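PDB 2QV5: uncharacterized protein Atu2773, which is of uncharacterised function but belongs to the divergent polysaccharide deacetylase family and may therefore act on a carbohydrate substrate. Local coordinates for residues Y126-N131 / G155-D161; K48-L53 / D221-A225. All coordinates share one frame; numbering follows the deposited sequence.

Overall arrangement
Contacts 1 and 2 illustrate two levels of packing in a fold built of a parallel sheet and surrounding helices. Contact 1 lies within the sheet, where neighbouring strands 128-131 and 157-160 pair about 6 Å from the centre of the chain. Contact 2 lies among the helices: 43-52 and 221-233, which follow the adjacent strands 30-39 and 212-218, meet about 16 Å from that centre. The centres of contact 1 and contact 2 are 22 Å apart, and the nearest atoms of contact 1 and contact 2 are about 12 Å apart, so they do not touch. In sequence, contact 1 is nested within the loop that contact 2 closes, which brings early and late parts of the chain together.

Contact 1: residues Y126-N131 / G155-D161; sequences YTGVMN and GLLFLDD
Gly128, Val129 and Met130 pair in parallel with Leu157, Phe158 and Leu159, the short strand axes approaching to 4.7 Å at 22° to one another. Val129 gives its N to Leu157 O and receives Leu159 N at its own O (2.8 Å), while Thr127 O, one residue before Gly128, accepts Leu157 N. One face of the sheet carries Met130 beside Leu159, their CE and CD2 methyls 3.8 Å apart. On the other, Val129 CG2 reaches Phe158 CD1 at 3.7 Å, and Ile151 of helix 141-153 packs on both residues. Tyr126 CE1 meets Leu156 CD2 at 3.8 Å.

Past the last paired residues, side chain and backbone take over. With chi1 at 59°, the Asn131 amide is swung toward Asp161: its OD1 accepts Asp161 N in the carbonyl plane, on a lone pair, at 2.8 Å, and its ND2 reaches Asp161 OD1, also at 2.8 Å. The latter bond arrives from above the carboxylate, whose plane stands 88° from that of the amide. Two bonds to one residue thus fix the amide's rotation; Leu133 O takes ND2 as well, and Ser163 binds Asp161 OD1. Strand 128-131, helix 141-153 and strand 157-160 form a classic beta-alpha-beta unit of a barrel-like parallel sheet, as in polysaccharide deacetylases.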
loop_
_atom_site.group_PDB
_atom_site.type_symbol
_atom_site.label_atom_id
_atom_site.label_comp_id
_atom_site.label_asym_id
_atom_site.label_seq_id
_atom_site.Cartn_x
_atom_site.Cartn_y
_atom_site.Cartn_z
ATOM N N TYR A 126 5.388 -0.262 9.701
ATOM C CA TYR A 126 4.379 -0.197 8.646
ATOM C C TYR A 126 3.046 -0.743 9.162
ATOM O O TYR A 126 3.032 -1.566 10.066
ATOM C CB TYR A 126 4.839 -0.905 7.361
ATOM C CG TYR A 126 5.302 -2.338 7.521
ATOM C CD1 TYR A 126 4.421 -3.406 7.316
ATOM C CD2 TYR A 126 6.621 -2.627 7.845
ATOM C CE1 TYR A 126 4.854 -4.722 7.452
ATOM C CE2 TYR A 126 7.062 -3.928 7.987
ATOM C CZ TYR A 126 6.169 -4.970 7.784
ATOM O OH TYR A 126 6.618 -6.257 7.912
ATOM N N THR A 127 1.936 -0.235 8.616
ATOM C CA THR A 127 0.604 -0.574 9.119
ATOM C C THR A 127 0.047 -1.752 8.381
ATOM O O THR A 127 -0.893 -2.387 8.837
ATOM C CB THR A 127 -0.420 0.578 8.956
ATOM O OG1 THR A 127 -0.365 1.097 7.614
ATOM C CG2 THR A 127 -0.149 1.678 9.954
ATOM N N GLY A 128 0.589 -2.021 7.202
ATOM C CA GLY A 128 0.048 -3.104 6.430
ATOM C C GLY A 128 0.861 -3.400 5.208
ATOM O O GLY A 128 1.916 -2.794 4.988
ATOM N N VAL A 129 0.341 -4.317 4.400
ATOM C CA VAL A 129 1.015 -4.735 3.187
ATOM C C VAL A 129 0.135 -4.437 1.981
ATOM O O VAL A 129 -1.098 -4.354 2.090
ATOM C CB VAL A 129 1.416 -6.248 3.198
ATOM C CG1 VAL A 129 2.262 -6.605 4.417
ATOM C CG2 VAL A 129 0.188 -7.133 3.135
ATOM N N MET A 130 0.770 -4.264 0.830
ATOM C CA MET A 130 0.026 -4.161 -0.416
ATOM C C MET A 130 0.695 -5.041 -1.463
ATOM O O MET A 130 1.872 -5.351 -1.347
ATOM C CB MET A 130 -0.131 -2.694 -0.882
ATOM C CG MET A 130 1.159 -1.905 -1.074
ATOM S SD MET A 130 1.006 -0.179 -1.686
ATOM C CE MET A 130 -0.376 -0.297 -2.798
ATOM N N ASN A 131 -0.069 -5.477 -2.458
ATOM C CA ASN A 131 0.488 -6.311 -3.520
ATOM C C ASN A 131 1.310 -5.461 -4.467
ATOM O O ASN A 131 0.965 -4.311 -4.733
ATOM C CB ASN A 131 -0.621 -7.024 -4.303
ATOM C CG ASN A 131 -1.589 -6.063 -4.948
ATOM O OD1 ASN A 131 -2.288 -5.315 -4.264
ATOM N ND2 ASN A 131 -1.629 -6.067 -6.277
ATOM N N GLY A 155 -1.709 -8.510 12.855
ATOM C CA GLY A 155 -2.314 -7.211 13.109
ATOM C C GLY A 155 -2.057 -6.196 12.010
ATOM O O GLY A 155 -2.079 -4.988 12.258
ATOM N N LEU A 156 -1.814 -6.685 10.799
ATOM C CA LEU A 156 -1.562 -5.836 9.647
ATOM C C LEU A 156 -2.788 -5.800 8.737
ATOM O O LEU A 156 -3.548 -6.780 8.656
ATOM C CB LEU A 156 -0.370 -6.374 8.834
ATOM C CG LEU A 156 1.009 -6.469 9.492
ATOM C CD1 LEU A 156 1.896 -7.490 8.766
ATOM C CD2 LEU A 156 1.665 -5.095 9.511
ATOM N N LEU A 157 -2.964 -4.677 8.042
ATOM C CA LEU A 157 -4.013 -4.557 7.033
ATOM C C LEU A 157 -3.471 -5.020 5.696
ATOM O O LEU A 157 -2.264 -5.020 5.499
ATOM C CB LEU A 157 -4.499 -3.106 6.927
ATOM C CG LEU A 157 -3.575 -2.001 6.396
ATOM C CD1 LEU A 157 -3.622 -1.866 4.876
ATOM C CD2 LEU A 157 -4.046 -0.726 7.015
ATOM N N PHE A 158 -4.366 -5.404 4.788
ATOM C CA PHE A 158 -4.004 -5.799 3.417
ATOM C C PHE A 158 -4.681 -4.834 2.438
ATOM O O PHE A 158 -5.912 -4.752 2.371
ATOM C CB PHE A 158 -4.458 -7.255 3.165
ATOM C CG PHE A 158 -4.017 -7.831 1.836
ATOM C CD1 PHE A 158 -2.902 -8.660 1.764
ATOM C CD2 PHE A 158 -4.737 -7.580 0.670
ATOM C CE1 PHE A 158 -2.489 -9.205 0.546
ATOM C CE2 PHE A 158 -4.331 -8.112 -0.553
ATOM C CZ PHE A 158 -3.211 -8.929 -0.616
ATOM N N LEU A 159 -3.887 -4.100 1.676
ATOM C CA LEU A 159 -4.423 -3.223 0.647
ATOM C C LEU A 159 -4.208 -3.884 -0.717
ATOM O O LEU A 159 -3.084 -4.166 -1.126
ATOM C CB LEU A 159 -3.768 -1.831 0.720
ATOM C CG LEU A 159 -4.224 -0.818 -0.338
ATOM C CD1 LEU A 159 -5.665 -0.361 -0.109
ATOM C CD2 LEU A 159 -3.297 0.363 -0.391
ATOM N N ASP A 160 -5.300 -4.166 -1.406
ATOM C CA ASP A 160 -5.218 -4.744 -2.736
ATOM C C ASP A 160 -5.298 -3.576 -3.717
ATOM O O ASP A 160 -6.210 -2.745 -3.636
ATOM C CB ASP A 160 -6.362 -5.759 -2.906
ATOM C CG ASP A 160 -6.265 -6.581 -4.198
ATOM O OD1 ASP A 160 -6.039 -6.014 -5.290
ATOM O OD2 ASP A 160 -6.462 -7.815 -4.119
ATOM N N ASP A 161 -4.350 -3.489 -4.646
ATOM C CA ASP A 161 -4.304 -2.315 -5.543
ATOM C C ASP A 161 -5.415 -2.264 -6.619
ATOM O O ASP A 161 -5.573 -1.259 -7.312
ATOM C CB ASP A 161 -2.903 -2.118 -6.145
ATOM C CG ASP A 161 -2.581 -3.100 -7.259
ATOM O OD1 ASP A 161 -3.292 -4.109 -7.430
ATOM O OD2 ASP A 161 -1.573 -2.862 -7.960
#

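Contact 2: residues K48-L53 / D221-A225; sequences KAIRDL and DESIA
Lys48 NZ holds Asp52 OD2 at 2.8 Å, one turn along the same helix, and Arg51 NH1 takes the other carboxylate oxygen, Asp52 OD1, at 2.9 Å. The lysine chain runs extended as far as CE, and a bend at chi4 (50°) then turns the ammonium back to Asp52. It is therefore the lysine's hydrocarbon that faces the second helix: Lys48 CD lies 3.4 Å from Asp221 OD1, the two side chains crossing at about a right angle, whereas Lys48 NZ stays 5.3 Å from that oxygen, too far for a salt bridge.

Beside this charged margin, Ile224 reaches across with both branches. Its CG1 branch ends in CD1, which rests on the backbone of Ala49, 3.8 Å from Ala49 N, and near the Ala49 methyl. CG2, placed anti to the backbone N of Ile224, approaches Asp52 CB at 3.7 Å from the flank. Leu53, just past the end of its helix, lays CD2 against Ile224 O at 3.8 Å; it also touches Ile227 and Ser228 of helix 221-233. The helix end is tied down too, since Asp52 O accepts a bond from Arg232.

The nearly parallel helices thus join through one apolar residue, Ile224, set against Ala49, Leu53 and the CB of Asp52. The carboxylate of Asp52 is shared between Lys48 and Arg51, which probably offsets part of their charge within their own helix. Asp221 would contribute at most a longer-range attraction to Lys48.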
loop_
_atom_site.group_PDB
_atom_site.type_symbol
_atom_site.label_atom_id
_atom_site.label_comp_id
_atom_site.label_asym_id
_atom_site.label_seq_id
_atom_site.Cartn_x
_atom_site.Cartn_y
_atom_site.Cartn_z
ATOM N N LYS A 48 12.895 12.471 -4.048
ATOM C CA LYS A 48 11.900 13.435 -4.514
ATOM C C LYS A 48 10.559 13.203 -3.822
ATOM O O LYS A 48 9.927 14.166 -3.393
ATOM C CB LYS A 48 11.736 13.364 -6.034
ATOM C CG LYS A 48 10.938 14.513 -6.610
ATOM C CD LYS A 48 10.785 14.396 -8.119
ATOM C CE LYS A 48 9.691 15.337 -8.636
ATOM N NZ LYS A 48 9.844 16.744 -8.135
ATOM N N ALA A 49 10.158 11.932 -3.688
ATOM C CA ALA A 49 8.883 11.556 -3.033
ATOM C C ALA A 49 8.804 12.083 -1.596
ATOM O O ALA A 49 7.802 12.664 -1.210
ATOM C CB ALA A 49 8.691 10.034 -3.053
ATOM N N ILE A 50 9.870 11.866 -0.822
ATOM C CA ILE A 50 9.964 12.307 0.568
ATOM C C ILE A 50 10.003 13.842 0.672
ATOM O O ILE A 50 9.348 14.434 1.536
ATOM C CB ILE A 50 11.252 11.726 1.246
ATOM C CG1 ILE A 50 11.245 10.191 1.242
ATOM C CG2 ILE A 50 11.450 12.274 2.664
ATOM C CD1 ILE A 50 10.252 9.556 2.159
ATOM N N ARG A 51 10.786 14.467 -0.208
ATOM C CA ARG A 51 10.910 15.935 -0.284
ATOM C C ARG A 51 9.584 16.651 -0.595
ATOM O O ARG A 51 9.292 17.707 -0.019
ATOM C CB ARG A 51 11.950 16.283 -1.352
ATOM C CG ARG A 51 12.384 17.731 -1.443
ATOM C CD ARG A 51 13.341 17.878 -2.621
ATOM N NE ARG A 51 13.504 19.266 -3.047
ATOM C CZ ARG A 51 12.820 19.841 -4.034
ATOM N NH1 ARG A 51 11.910 19.154 -4.717
ATOM N NH2 ARG A 51 13.050 21.114 -4.341
ATOM N N ASP A 52 8.789 16.072 -1.496
ATOM C CA ASP A 52 7.630 16.763 -2.072
ATOM C C ASP A 52 6.240 16.413 -1.539
ATOM O O ASP A 52 5.367 17.284 -1.494
ATOM C CB ASP A 52 7.617 16.620 -3.598
ATOM C CG ASP A 52 8.767 17.345 -4.276
ATOM O OD1 ASP A 52 9.505 18.103 -3.605
ATOM O OD2 ASP A 52 8.935 17.138 -5.495
ATOM N N LEU A 53 6.007 15.150 -1.185
ATOM C CA LEU A 53 4.666 14.735 -0.760
ATOM C C LEU A 53 4.419 15.190 0.677
ATOM O O LEU A 53 5.313 15.092 1.501
ATOM C CB LEU A 53 4.473 13.215 -0.890
ATOM C CG LEU A 53 4.603 12.653 -2.318
ATOM C CD1 LEU A 53 4.927 11.173 -2.319
ATOM C CD2 LEU A 53 3.355 12.918 -3.142
ATOM N N ASP A 221 7.974 10.886 -11.394
ATOM C CA ASP A 221 8.098 12.343 -11.226
ATOM C C ASP A 221 6.784 13.110 -11.427
ATOM O O ASP A 221 6.469 14.013 -10.651
ATOM C CB ASP A 221 9.157 12.911 -12.179
ATOM C CG ASP A 221 10.573 12.797 -11.629
ATOM O OD1 ASP A 221 10.773 12.123 -10.595
ATOM O OD2 ASP A 221 11.492 13.385 -12.240
ATOM N N GLU A 222 6.026 12.751 -12.460
ATOM C CA GLU A 222 4.722 13.402 -12.718
ATOM C C GLU A 222 3.689 13.082 -11.631
ATOM O O GLU A 222 2.894 13.943 -11.242
ATOM C CB GLU A 222 4.169 13.029 -14.097
ATOM C CG GLU A 222 5.010 13.523 -15.276
ATOM C CD GLU A 222 4.744 14.977 -15.650
ATOM O OE1 GLU A 222 3.750 15.565 -15.168
ATOM O OE2 GLU A 222 5.538 15.535 -16.440
ATOM N N SER A 223 3.712 11.849 -11.130
ATOM C CA SER A 223 2.775 11.449 -10.076
ATOM C C SER A 223 3.028 12.241 -8.802
ATOM O O SER A 223 2.093 12.749 -8.202
ATOM C CB SER A 223 2.889 9.961 -9.774
ATOM O OG SER A 223 2.669 9.216 -10.948
ATOM N N ILE A 224 4.297 12.319 -8.397
ATOM C CA ILE A 224 4.697 13.040 -7.192
ATOM C C ILE A 224 4.245 14.500 -7.257
ATOM O O ILE A 224 3.590 14.992 -6.329
ATOM C CB ILE A 224 6.230 12.942 -6.953
ATOM C CG1 ILE A 224 6.626 11.511 -6.583
ATOM C CG2 ILE A 224 6.672 13.903 -5.856
ATOM C CD1 ILE A 224 8.099 11.221 -6.777
ATOM N N ALA A 225 4.555 15.170 -8.365
ATOM C CA ALA A 225 4.207 16.582 -8.538
ATOM C C ALA A 225 2.686 16.833 -8.492
ATOM O O ALA A 225 2.224 17.738 -7.779
ATOM C CB ALA A 225 4.847 17.152 -9.836
#